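Local coordinates for peptidase M16 domain protein (Alicyclobacillus acidocaldarius subsp. acidocaldarius DSM 446, PDB 4XEA), which probably hydrolyses peptides as a metal-dependent peptidase of the M16 family, at residues 276-286 against 348-356; 289-300 against 321-332. All coordinates share one frame; numbering follows the deposited sequence.

Contact 1 of 2, residues 276-286 against 348-356; sequences TILLDALFGPT and AFERARKKI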
loop_
_atom_site.group_PDB
_atom_site.type_symbol
_atom_site.label_atom_id
_atom_site.label_comp_id
_atom_site.label_asym_id
_atom_site.label_seq_id
_atom_site.Cartn_x
_atom_site.Cartn_y
_atom_site.Cartn_z
ATOM N N THR A 276 17.687 2.708 10.352
ATOM C CA THR A 276 16.990 1.957 9.303
ATOM C C THR A 276 17.883 0.754 8.951
ATOM O O THR A 276 17.386 -0.386 8.863
ATOM C CB THR A 276 16.679 2.850 8.079
ATOM O OG1 THR A 276 15.842 3.931 8.509
ATOM C CG2 THR A 276 15.967 2.105 6.967
ATOM N N ILE A 277 19.192 1.009 8.798
ATOM C CA ILE A 277 20.140 -0.047 8.447
ATOM C C ILE A 277 20.243 -1.063 9.568
ATOM O O ILE A 277 20.130 -2.262 9.321
ATOM C CB ILE A 277 21.551 0.489 8.113
ATOM C CG1 ILE A 277 21.501 1.389 6.886
ATOM C CG2 ILE A 277 22.508 -0.685 7.861
ATOM C CD1 ILE A 277 22.616 2.445 6.841
ATOM N N LEU A 278 20.412 -0.568 10.797
ATOM C CA LEU A 278 20.580 -1.441 11.968
ATOM C C LEU A 278 19.398 -2.363 12.240
ATOM O O LEU A 278 19.581 -3.552 12.492
ATOM C CB LEU A 278 20.904 -0.599 13.206
ATOM C CG LEU A 278 21.368 -1.299 14.473
ATOM C CD1 LEU A 278 22.533 -2.230 14.214
ATOM C CD2 LEU A 278 21.724 -0.268 15.550
ATOM N N LEU A 279 18.197 -1.809 12.196
ATOM C CA LEU A 279 16.971 -2.588 12.417
ATOM C C LEU A 279 16.746 -3.642 11.332
ATOM O O LEU A 279 16.271 -4.740 11.623
ATOM C CB LEU A 279 15.768 -1.663 12.548
ATOM C CG LEU A 279 15.779 -0.798 13.800
ATOM C CD1 LEU A 279 14.534 0.148 13.829
ATOM C CD2 LEU A 279 15.860 -1.634 15.093
ATOM N N ASP A 280 17.114 -3.329 10.094
ATOM C CA ASP A 280 17.045 -4.321 9.029
ATOM C C ASP A 280 18.024 -5.468 9.288
ATOM O O ASP A 280 17.654 -6.646 9.112
ATOM C CB ASP A 280 17.298 -3.726 7.635
ATOM C CG ASP A 280 17.279 -4.781 6.553
ATOM O OD1 ASP A 280 16.217 -5.398 6.277
ATOM O OD2 ASP A 280 18.351 -5.043 6.002
ATOM N N ALA A 281 19.244 -5.120 9.729
ATOM C CA ALA A 281 20.283 -6.121 10.018
ATOM C C ALA A 281 19.883 -6.998 11.200
ATOM O O ALA A 281 20.150 -8.194 11.199
ATOM C CB ALA A 281 21.656 -5.422 10.301
ATOM N N LEU A 282 19.279 -6.396 12.219
ATOM C CA LEU A 282 18.895 -7.123 13.431
ATOM C C LEU A 282 17.627 -7.955 13.231
ATOM O O LEU A 282 17.536 -9.079 13.718
ATOM C CB LEU A 282 18.675 -6.154 14.606
ATOM C CG LEU A 282 19.961 -5.532 15.190
ATOM C CD1 LEU A 282 19.688 -4.346 16.112
ATOM C CD2 LEU A 282 20.812 -6.550 15.934
ATOM N N PHE A 283 16.635 -7.371 12.550
ATOM C CA PHE A 283 15.276 -7.890 12.594
ATOM C C PHE A 283 14.608 -8.061 11.206
ATOM O O PHE A 283 13.474 -8.532 11.124
ATOM C CB PHE A 283 14.434 -6.888 13.391
ATOM C CG PHE A 283 14.864 -6.686 14.818
ATOM C CD1 PHE A 283 14.805 -7.733 15.732
ATOM C CD2 PHE A 283 15.228 -5.411 15.286
ATOM C CE1 PHE A 283 15.167 -7.529 17.063
ATOM C CE2 PHE A 283 15.558 -5.211 16.616
ATOM C CZ PHE A 283 15.527 -6.269 17.497
ATOM N N GLY A 284 15.306 -7.712 10.127
ATOM C CA GLY A 284 14.693 -7.592 8.805
ATOM C C GLY A 284 14.276 -8.913 8.219
ATOM O O GLY A 284 14.688 -9.985 8.716
ATOM N N PRO A 285 13.491 -8.867 7.122
ATOM C CA PRO A 285 12.943 -10.113 6.590
ATOM C C PRO A 285 13.983 -11.058 6.019
ATOM O O PRO A 285 13.705 -12.245 5.881
ATOM C CB PRO A 285 11.990 -9.654 5.472
ATOM C CG PRO A 285 12.215 -8.228 5.303
ATOM C CD PRO A 285 12.910 -7.679 6.484
ATOM N N THR A 286 15.169 -10.550 5.691
ATOM C CA THR A 286 16.250 -11.417 5.232
ATOM C C THR A 286 17.294 -11.759 6.311
ATOM O O THR A 286 18.316 -12.365 5.990
ATOM C CB THR A 286 16.962 -10.836 3.981
ATOM O OG1 THR A 286 17.447 -9.523 4.271
ATOM C CG2 THR A 286 16.001 -10.786 2.774
ATOM N N ALA A 348 26.199 -9.022 7.910
ATOM C CA ALA A 348 24.776 -8.725 7.975
ATOM C C ALA A 348 24.571 -7.224 7.804
ATOM O O ALA A 348 23.642 -6.790 7.130
ATOM C CB ALA A 348 24.185 -9.183 9.303
ATOM N N PHE A 349 25.441 -6.445 8.429
ATOM C CA PHE A 349 25.457 -5.003 8.269
ATOM C C PHE A 349 25.656 -4.532 6.805
ATOM O O PHE A 349 24.929 -3.656 6.351
ATOM C CB PHE A 349 26.503 -4.382 9.236
ATOM C CG PHE A 349 26.815 -2.934 8.967
ATOM C CD1 PHE A 349 25.942 -1.933 9.341
ATOM C CD2 PHE A 349 28.009 -2.575 8.375
ATOM C CE1 PHE A 349 26.242 -0.608 9.112
ATOM C CE2 PHE A 349 28.316 -1.239 8.147
ATOM C CZ PHE A 349 27.427 -0.267 8.501
ATOM N N GLU A 350 26.616 -5.080 6.076
ATOM C CA GLU A 350 26.793 -4.681 4.671
ATOM C C GLU A 350 25.584 -5.103 3.794
ATOM O O GLU A 350 25.224 -4.397 2.854
ATOM C CB GLU A 350 28.123 -5.216 4.073
ATOM C CG GLU A 350 29.424 -4.575 4.650
ATOM C CD GLU A 350 29.495 -3.047 4.501
ATOM O OE1 GLU A 350 28.761 -2.481 3.664
ATOM O OE2 GLU A 350 30.296 -2.399 5.213
ATOM N N ARG A 351 24.969 -6.245 4.081
ATOM C CA ARG A 351 23.790 -6.645 3.309
ATOM C C ARG A 351 22.655 -5.668 3.575
ATOM O O ARG A 351 21.889 -5.341 2.679
ATOM C CB ARG A 351 23.342 -8.093 3.585
ATOM C CG ARG A 351 24.196 -9.160 2.897
ATOM C CD ARG A 351 23.560 -10.566 2.973
ATOM N NE ARG A 351 23.308 -10.967 4.366
ATOM C CZ ARG A 351 24.187 -11.587 5.164
ATOM N NH1 ARG A 351 23.842 -11.891 6.409
ATOM N NH2 ARG A 351 25.413 -11.891 4.745
ATOM N N ALA A 352 22.571 -5.184 4.808
ATOM C CA ALA A 352 21.521 -4.289 5.194
ATOM C C ALA A 352 21.704 -2.916 4.540
ATOM O O ALA A 352 20.731 -2.341 4.001
ATOM C CB ALA A 352 21.470 -4.147 6.723
ATOM N N ARG A 353 22.910 -2.368 4.647
ATOM C CA ARG A 353 23.236 -1.108 3.981
ATOM C C ARG A 353 22.879 -1.183 2.474
ATOM O O ARG A 353 22.279 -0.250 1.935
ATOM C CB ARG A 353 24.716 -0.789 4.128
ATOM C CG ARG A 353 25.115 0.562 3.571
ATOM C CD ARG A 353 26.332 0.469 2.635
ATOM N NE ARG A 353 27.541 0.096 3.355
ATOM C CZ ARG A 353 28.187 0.900 4.196
ATOM N NH1 ARG A 353 27.758 2.147 4.420
ATOM N NH2 ARG A 353 29.281 0.464 4.816
ATOM N N LYS A 354 23.217 -2.283 1.821
ATOM C CA LYS A 354 22.914 -2.444 0.385
ATOM C C LYS A 354 21.404 -2.580 0.088
ATOM O O LYS A 354 20.927 -2.034 -0.906
ATOM C CB LYS A 354 23.635 -3.653 -0.190
ATOM C CG LYS A 354 23.529 -3.752 -1.745
ATOM C CD LYS A 354 23.508 -5.156 -2.238
ATOM C CE LYS A 354 24.831 -5.552 -2.889
ATOM N NZ LYS A 354 25.948 -5.211 -1.977
ATOM N N LYS A 355 20.657 -3.291 0.945
ATOM C CA LYS A 355 19.191 -3.335 0.818
ATOM C C LYS A 355 18.597 -1.948 0.965
ATOM O O LYS A 355 17.755 -1.547 0.170
ATOM C CB LYS A 355 18.556 -4.293 1.849
ATOM C CG LYS A 355 17.013 -4.468 1.716
ATOM C CD LYS A 355 16.353 -5.129 2.940
ATOM C CE LYS A 355 16.647 -6.607 3.085
ATOM N NZ LYS A 355 16.007 -7.167 4.357
ATOM N N ILE A 356 19.008 -1.216 1.992
ATOM C CA ILE A 356 18.413 0.088 2.271
ATOM C C ILE A 356 18.845 1.154 1.220
ATOM O O ILE A 356 18.071 2.023 0.873
ATOM C CB ILE A 356 18.712 0.561 3.709
ATOM C CG1 ILE A 356 18.155 -0.426 4.771
ATOM C CG2 ILE A 356 18.187 1.980 3.939
ATOM C CD1 ILE A 356 16.661 -0.787 4.674
#
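Two oxygens grip the ammonium group of Lys-355: its NZ gives a salt-bridge hydrogen bond of 2.6 Å to OD1 of Asp-280, and a second hydrogen bond of 2.8 Å to OG1 of Thr-286. The setting is a helix-helix packing in the C-terminal, M16 inactive-type half of the chain, where segment 276-286, the end of helix 265-283 and the turn after it, meets segment 348-356 of helix 346-363. The local axes approach to 8.4 Å at an angle of 124°, so the helices run in broadly opposing directions but are strongly inclined. Lysine and threonine meet tip to tip, whereas NZ reaches the carboxylate on the syn lone pair of OD1. The lysine chain leaves its helix with CG anti to the backbone N (chi1 -176°) and bends once, at chi3 (-72°), which turns its end between the aspartate and the turn. One bond therefore ties it to the helix and the other to the turn beyond. The closest backbone approach falls at two small residues, with CB of Ala-281 3.8 Å from CB of Ala-352. Beside them Ile-277 is a knob in a hole formed by Phe-349, Ala-352, Arg-353 and Ile-356; Met-397 also touches both Ile-277 and Phe-349. Arg-353 turns its guanidinium away, gripping Glu-350 side-on through NE and NH2, while its NH1 bonds to the carbonyls of Leu-394 and Met-397. At the margin, CG2 of Thr-276 lies 3.8 Å from CD1 of Ile-356.

Contact 2 of 2, residues 289-300 against 321-332; sequences FYQSLLDEGLVD and NAPHPDVLAERI
Over the centre of one face of the Arg-331 guanidinium lies CD2 of Leu-293, 3.9 Å from CZ, while Ser-292 and Glu-296 come to its edge. Near the guanidinium plane NH2 donates to OG of Ser-292 at 2.8 Å, and NH1 forms a salt bridge of 2.8 Å with OE2 of Glu-296, whose carboxylate is turned 53° from that plane. The Phe-289 ring carries CG of Leu-293 over one face, toward the rim, stacks with His-335, and brings CE1 obliquely to 3.6 Å from O of Arg-331. Helices 288-295 and 325-342 pair nearly antiparallel here, closed at one end by the loop after a Schellman motif at Gly-297. Bends at chi2 and chi3 fold the arginine back against the opposite helix. Replacing Arg-331 by an alanine would probably leave Glu-296 without its positive mate and OG of Ser-292 without this donor, and uncover CD2 of Leu-293. Deeper, the side chains of Leu-293 and Leu-328 cross at about a right angle, CD1 to CD1 3.7 Å. ND2 of Asn-321 donates to the syn lone pair of OD2 of Asp-300; two waters also bridge the pair, one from N of Asp-300 to O of Asn-321, the other from OD1 of Asp-300 to N of Asn-321. Apolar contacts among Leu-293, Leu-298, Val-299, Val-327 and Leu-328 are thus flanked by a charged group and a hydrated Asp-Asn pair, so the junction probably depends on both packing and directed polar bonds.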
loop_
_atom_site.group_PDB
_atom_site.type_symbol
_atom_site.label_atom_id
_atom_site.label_comp_id
_atom_site.label_asym_id
_atom_site.label_seq_id
_atom_site.Cartn_x
_atom_site.Cartn_y
_atom_site.Cartn_z
ATOM N N PHE A 289 17.958 -14.242 12.048
ATOM C CA PHE A 289 17.135 -14.176 13.265
ATOM C C PHE A 289 15.660 -14.235 12.889
ATOM O O PHE A 289 14.932 -15.100 13.375
ATOM C CB PHE A 289 17.431 -12.913 14.078
ATOM C CG PHE A 289 16.581 -12.766 15.338
ATOM C CD1 PHE A 289 16.697 -13.677 16.392
ATOM C CD2 PHE A 289 15.689 -11.721 15.474
ATOM C CE1 PHE A 289 15.932 -13.552 17.549
ATOM C CE2 PHE A 289 14.937 -11.561 16.650
ATOM C CZ PHE A 289 15.060 -12.508 17.692
ATOM N N TYR A 290 15.220 -13.333 12.011
ATOM C CA TYR A 290 13.820 -13.350 11.558
ATOM C C TYR A 290 13.414 -14.715 10.921
ATOM O O TYR A 290 12.326 -15.232 11.172
ATOM C CB TYR A 290 13.559 -12.227 10.567
ATOM C CG TYR A 290 12.228 -12.357 9.866
ATOM C CD1 TYR A 290 11.060 -11.847 10.437
ATOM C CD2 TYR A 290 12.136 -12.995 8.640
ATOM C CE1 TYR A 290 9.836 -11.980 9.794
ATOM C CE2 TYR A 290 10.925 -13.122 7.987
ATOM C CZ TYR A 290 9.781 -12.615 8.560
ATOM O OH TYR A 290 8.590 -12.768 7.892
ATOM N N GLN A 291 14.287 -15.285 10.095
ATOM C CA GLN A 291 13.981 -16.552 9.423
ATOM C C GLN A 291 13.846 -17.683 10.450
ATOM O O GLN A 291 12.999 -18.575 10.308
ATOM C CB GLN A 291 15.038 -16.884 8.358
ATOM C CG GLN A 291 15.088 -15.869 7.187
ATOM C CD GLN A 291 14.125 -16.188 6.023
ATOM O OE1 GLN A 291 13.656 -17.319 5.861
ATOM N NE2 GLN A 291 13.852 -15.175 5.199
ATOM N N SER A 292 14.674 -17.631 11.489
ATOM C CA SER A 292 14.605 -18.620 12.564
ATOM C C SER A 292 13.294 -18.471 13.363
ATOM O O SER A 292 12.660 -19.470 13.716
ATOM C CB SER A 292 15.831 -18.494 13.484
ATOM O OG SER A 292 15.628 -19.180 14.715
ATOM N N LEU A 293 12.880 -17.234 13.627
ATOM C CA LEU A 293 11.621 -16.992 14.330
ATOM C C LEU A 293 10.434 -17.448 13.504
ATOM O O LEU A 293 9.481 -17.995 14.040
ATOM C CB LEU A 293 11.432 -15.512 14.642
ATOM C CG LEU A 293 12.337 -14.883 15.700
ATOM C CD1 LEU A 293 12.071 -13.398 15.764
ATOM C CD2 LEU A 293 12.151 -15.536 17.081
ATOM N N LEU A 294 10.484 -17.198 12.198
ATOM C CA LEU A 294 9.399 -17.582 11.295
ATOM C C LEU A 294 9.300 -19.119 11.191
ATOM O O LEU A 294 8.209 -19.701 11.304
ATOM C CB LEU A 294 9.649 -16.975 9.914
ATOM C CG LEU A 294 8.552 -17.033 8.853
ATOM C CD1 LEU A 294 7.317 -16.253 9.291
ATOM C CD2 LEU A 294 9.098 -16.482 7.533
ATOM N N ASP A 295 10.454 -19.760 10.991
ATOM C CA ASP A 295 10.549 -21.224 10.898
ATOM C C ASP A 295 9.993 -21.899 12.145
ATOM O O ASP A 295 9.426 -22.982 12.082
ATOM C CB ASP A 295 12.011 -21.649 10.693
ATOM C CG ASP A 295 12.479 -21.495 9.247
ATOM O OD1 ASP A 295 11.825 -20.780 8.459
ATOM O OD2 ASP A 295 13.510 -22.105 8.898
ATOM N N GLU A 296 10.156 -21.235 13.278
ATOM C CA GLU A 296 9.682 -21.727 14.564
ATOM C C GLU A 296 8.235 -21.288 14.874
ATOM O O GLU A 296 7.716 -21.593 15.947
ATOM C CB GLU A 296 10.641 -21.213 15.637
ATOM C CG GLU A 296 10.566 -21.883 16.977
ATOM C CD GLU A 296 11.823 -21.623 17.778
ATOM O OE1 GLU A 296 12.888 -22.087 17.321
ATOM O OE2 GLU A 296 11.764 -20.945 18.839
ATOM N N GLY A 297 7.590 -20.572 13.951
ATOM C CA GLY A 297 6.214 -20.108 14.148
ATOM C C GLY A 297 6.018 -19.090 15.265
ATOM O O GLY A 297 4.904 -18.912 15.748
ATOM N N LEU A 298 7.091 -18.399 15.663
ATOM C CA LEU A 298 7.026 -17.381 16.721
ATOM C C LEU A 298 6.552 -16.004 16.213
ATOM O O LEU A 298 6.109 -15.182 17.015
ATOM C CB LEU A 298 8.387 -17.252 17.440
ATOM C CG LEU A 298 8.872 -18.413 18.313
ATOM C CD1 LEU A 298 10.286 -18.170 18.855
ATOM C CD2 LEU A 298 7.905 -18.647 19.463
ATOM N N VAL A 299 6.666 -15.769 14.896
ATOM C CA VAL A 299 6.169 -14.570 14.220
ATOM C C VAL A 299 5.477 -14.925 12.892
ATOM O O VAL A 299 5.532 -16.068 12.446
ATOM C CB VAL A 299 7.321 -13.586 13.884
ATOM C CG1 VAL A 299 8.011 -13.084 15.166
ATOM C CG2 VAL A 299 8.326 -14.242 12.950
ATOM N N ASP A 300 4.832 -13.939 12.262
ATOM C CA ASP A 300 4.384 -14.068 10.866
ATOM C C ASP A 300 5.034 -12.958 10.032
ATOM O O ASP A 300 5.865 -12.213 10.547
ATOM C CB ASP A 300 2.839 -14.095 10.736
ATOM C CG ASP A 300 2.154 -12.843 11.289
ATOM O OD1 ASP A 300 2.687 -11.735 11.165
ATOM O OD2 ASP A 300 1.045 -12.975 11.845
ATOM N N ASN A 321 2.265 -9.936 15.513
ATOM C CA ASN A 321 1.567 -11.109 16.006
ATOM C C ASN A 321 2.572 -12.105 16.602
ATOM O O ASN A 321 3.640 -12.352 16.023
ATOM C CB ASN A 321 0.797 -11.820 14.880
ATOM C CG ASN A 321 -0.363 -10.994 14.328
ATOM O OD1 ASN A 321 -0.911 -10.123 14.998
ATOM N ND2 ASN A 321 -0.746 -11.290 13.085
ATOM N N ALA A 322 2.193 -12.706 17.729
ATOM C CA ALA A 322 3.097 -13.543 18.494
ATOM C C ALA A 322 2.317 -14.656 19.221
ATOM O O ALA A 322 1.803 -14.426 20.326
ATOM C CB ALA A 322 3.846 -12.681 19.505
ATOM N N PRO A 323 2.249 -15.866 18.634
ATOM C CA PRO A 323 1.489 -16.936 19.292
ATOM C C PRO A 323 2.037 -17.309 20.669
ATOM O O PRO A 323 1.288 -17.810 21.512
ATOM C CB PRO A 323 1.628 -18.134 18.323
ATOM C CG PRO A 323 2.039 -17.554 17.044
ATOM C CD PRO A 323 2.841 -16.327 17.370
ATOM N N HIS A 324 3.339 -17.108 20.861
ATOM C CA HIS A 324 3.987 -17.329 22.147
ATOM C C HIS A 324 4.761 -16.063 22.514
ATOM O O HIS A 324 5.967 -15.955 22.267
ATOM C CB HIS A 324 4.877 -18.571 22.080
ATOM C CG HIS A 324 4.135 -19.813 21.675
ATOM N ND1 HIS A 324 3.376 -20.554 22.557
ATOM C CD2 HIS A 324 4.004 -20.418 20.468
ATOM C CE1 HIS A 324 2.829 -21.572 21.915
ATOM N NE2 HIS A 324 3.194 -21.513 20.646
ATOM N N PRO A 325 4.054 -15.078 23.082
ATOM C CA PRO A 325 4.653 -13.758 23.250
ATOM C C PRO A 325 5.824 -13.749 24.219
ATOM O O PRO A 325 6.768 -12.996 24.013
ATOM C CB PRO A 325 3.493 -12.885 23.754
ATOM C CG PRO A 325 2.410 -13.798 24.110
ATOM C CD PRO A 325 2.650 -15.125 23.513
ATOM N N ASP A 326 5.748 -14.578 25.259
ATOM C CA ASP A 326 6.831 -14.700 26.241
ATOM C C ASP A 326 8.106 -15.217 25.588
ATOM O O ASP A 326 9.187 -14.670 25.802
ATOM C CB ASP A 326 6.433 -15.596 27.441
ATOM C CG ASP A 326 5.663 -16.867 27.036
ATOM O OD1 ASP A 326 5.348 -17.106 25.837
ATOM O OD2 ASP A 326 5.336 -17.641 27.958
ATOM N N VAL A 327 7.952 -16.262 24.779
ATOM C CA VAL A 327 9.073 -16.899 24.106
ATOM C C VAL A 327 9.731 -15.899 23.154
ATOM O O VAL A 327 10.959 -15.789 23.113
ATOM C CB VAL A 327 8.646 -18.167 23.334
ATOM C CG1 VAL A 327 9.871 -18.821 22.692
ATOM C CG2 VAL A 327 7.935 -19.192 24.270
ATOM N N LEU A 328 8.904 -15.180 22.394
ATOM C CA LEU A 328 9.393 -14.195 21.415
ATOM C C LEU A 328 10.132 -13.091 22.115
ATOM O O LEU A 328 11.207 -12.696 21.669
ATOM C CB LEU A 328 8.252 -13.597 20.565
ATOM C CG LEU A 328 8.633 -12.467 19.572
ATOM C CD1 LEU A 328 9.736 -12.900 18.617
ATOM C CD2 LEU A 328 7.417 -11.960 18.811
ATOM N N ALA A 329 9.567 -12.580 23.205
ATOM C CA ALA A 329 10.253 -11.556 23.989
ATOM C C ALA A 329 11.606 -12.041 24.484
ATOM O O ALA A 329 12.572 -11.268 24.482
ATOM C CB ALA A 329 9.399 -11.096 25.145
ATOM N N GLU A 330 11.688 -13.293 24.929
ATOM C CA GLU A 330 12.968 -13.831 25.402
ATOM C C GLU A 330 13.988 -13.921 24.272
ATOM O O GLU A 330 15.163 -13.610 24.472
ATOM C CB GLU A 330 12.804 -15.211 26.052
ATOM C CG GLU A 330 14.157 -15.893 26.389
ATOM C CD GLU A 330 14.709 -16.819 25.255
ATOM O OE1 GLU A 330 13.933 -17.660 24.731
ATOM O OE2 GLU A 330 15.920 -16.740 24.911
ATOM N N ARG A 331 13.537 -14.362 23.091
ATOM C CA ARG A 331 14.436 -14.551 21.946
ATOM C C ARG A 331 15.008 -13.220 21.475
ATOM O O ARG A 331 16.187 -13.132 21.101
ATOM C CB ARG A 331 13.707 -15.248 20.785
ATOM C CG ARG A 331 13.447 -16.747 21.007
ATOM C CD ARG A 331 14.715 -17.581 20.789
ATOM N NE ARG A 331 15.235 -17.463 19.422
ATOM C CZ ARG A 331 14.797 -18.166 18.373
ATOM N NH1 ARG A 331 13.810 -19.066 18.494
ATOM N NH2 ARG A 331 15.358 -17.972 17.180
ATOM N N ILE A 332 14.159 -12.190 21.475
ATOM C CA ILE A 332 14.601 -10.839 21.138
ATOM C C ILE A 332 15.667 -10.335 22.120
ATOM O O ILE A 332 16.693 -9.834 21.709
ATOM C CB ILE A 332 13.417 -9.856 21.114
ATOM C CG1 ILE A 332 12.531 -10.137 19.892
ATOM C CG2 ILE A 332 13.931 -8.420 21.145
ATOM C CD1 ILE A 332 11.107 -9.524 19.978
HETATM O O HOH W 1 5.460 -15.938 19.499
HETATM O O HOH W 2 4.769 -11.333 13.945
HETATM O O HOH W 3 2.570 -9.705 12.631
#

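Overall arrangement
Contact 2 is nested along the chain within the loop that contact 1 closes, and the two lie on the same side of the chain's centre, their own centres about 18 Å apart. Helices 265-283 and 288-295 are consecutive, as are helices 325-342 and 346-363, so each contact pairs one helix from each succession. The turn at 284-287 joins them directly: NE2 of Gln-291 probably donates to O of Pro-285 at 3.0 Å. His-335 also links them, its NE2 hydrogen-bonded to O of Leu-282 and its ring stacked with that of Phe-289. Both contacts belong to the M16 inactive-type half of the chain, whereas the nickel bound by His-61, His-65 and Glu-136 lies in the N-terminal half; neither contact supplies a ligand to that metal.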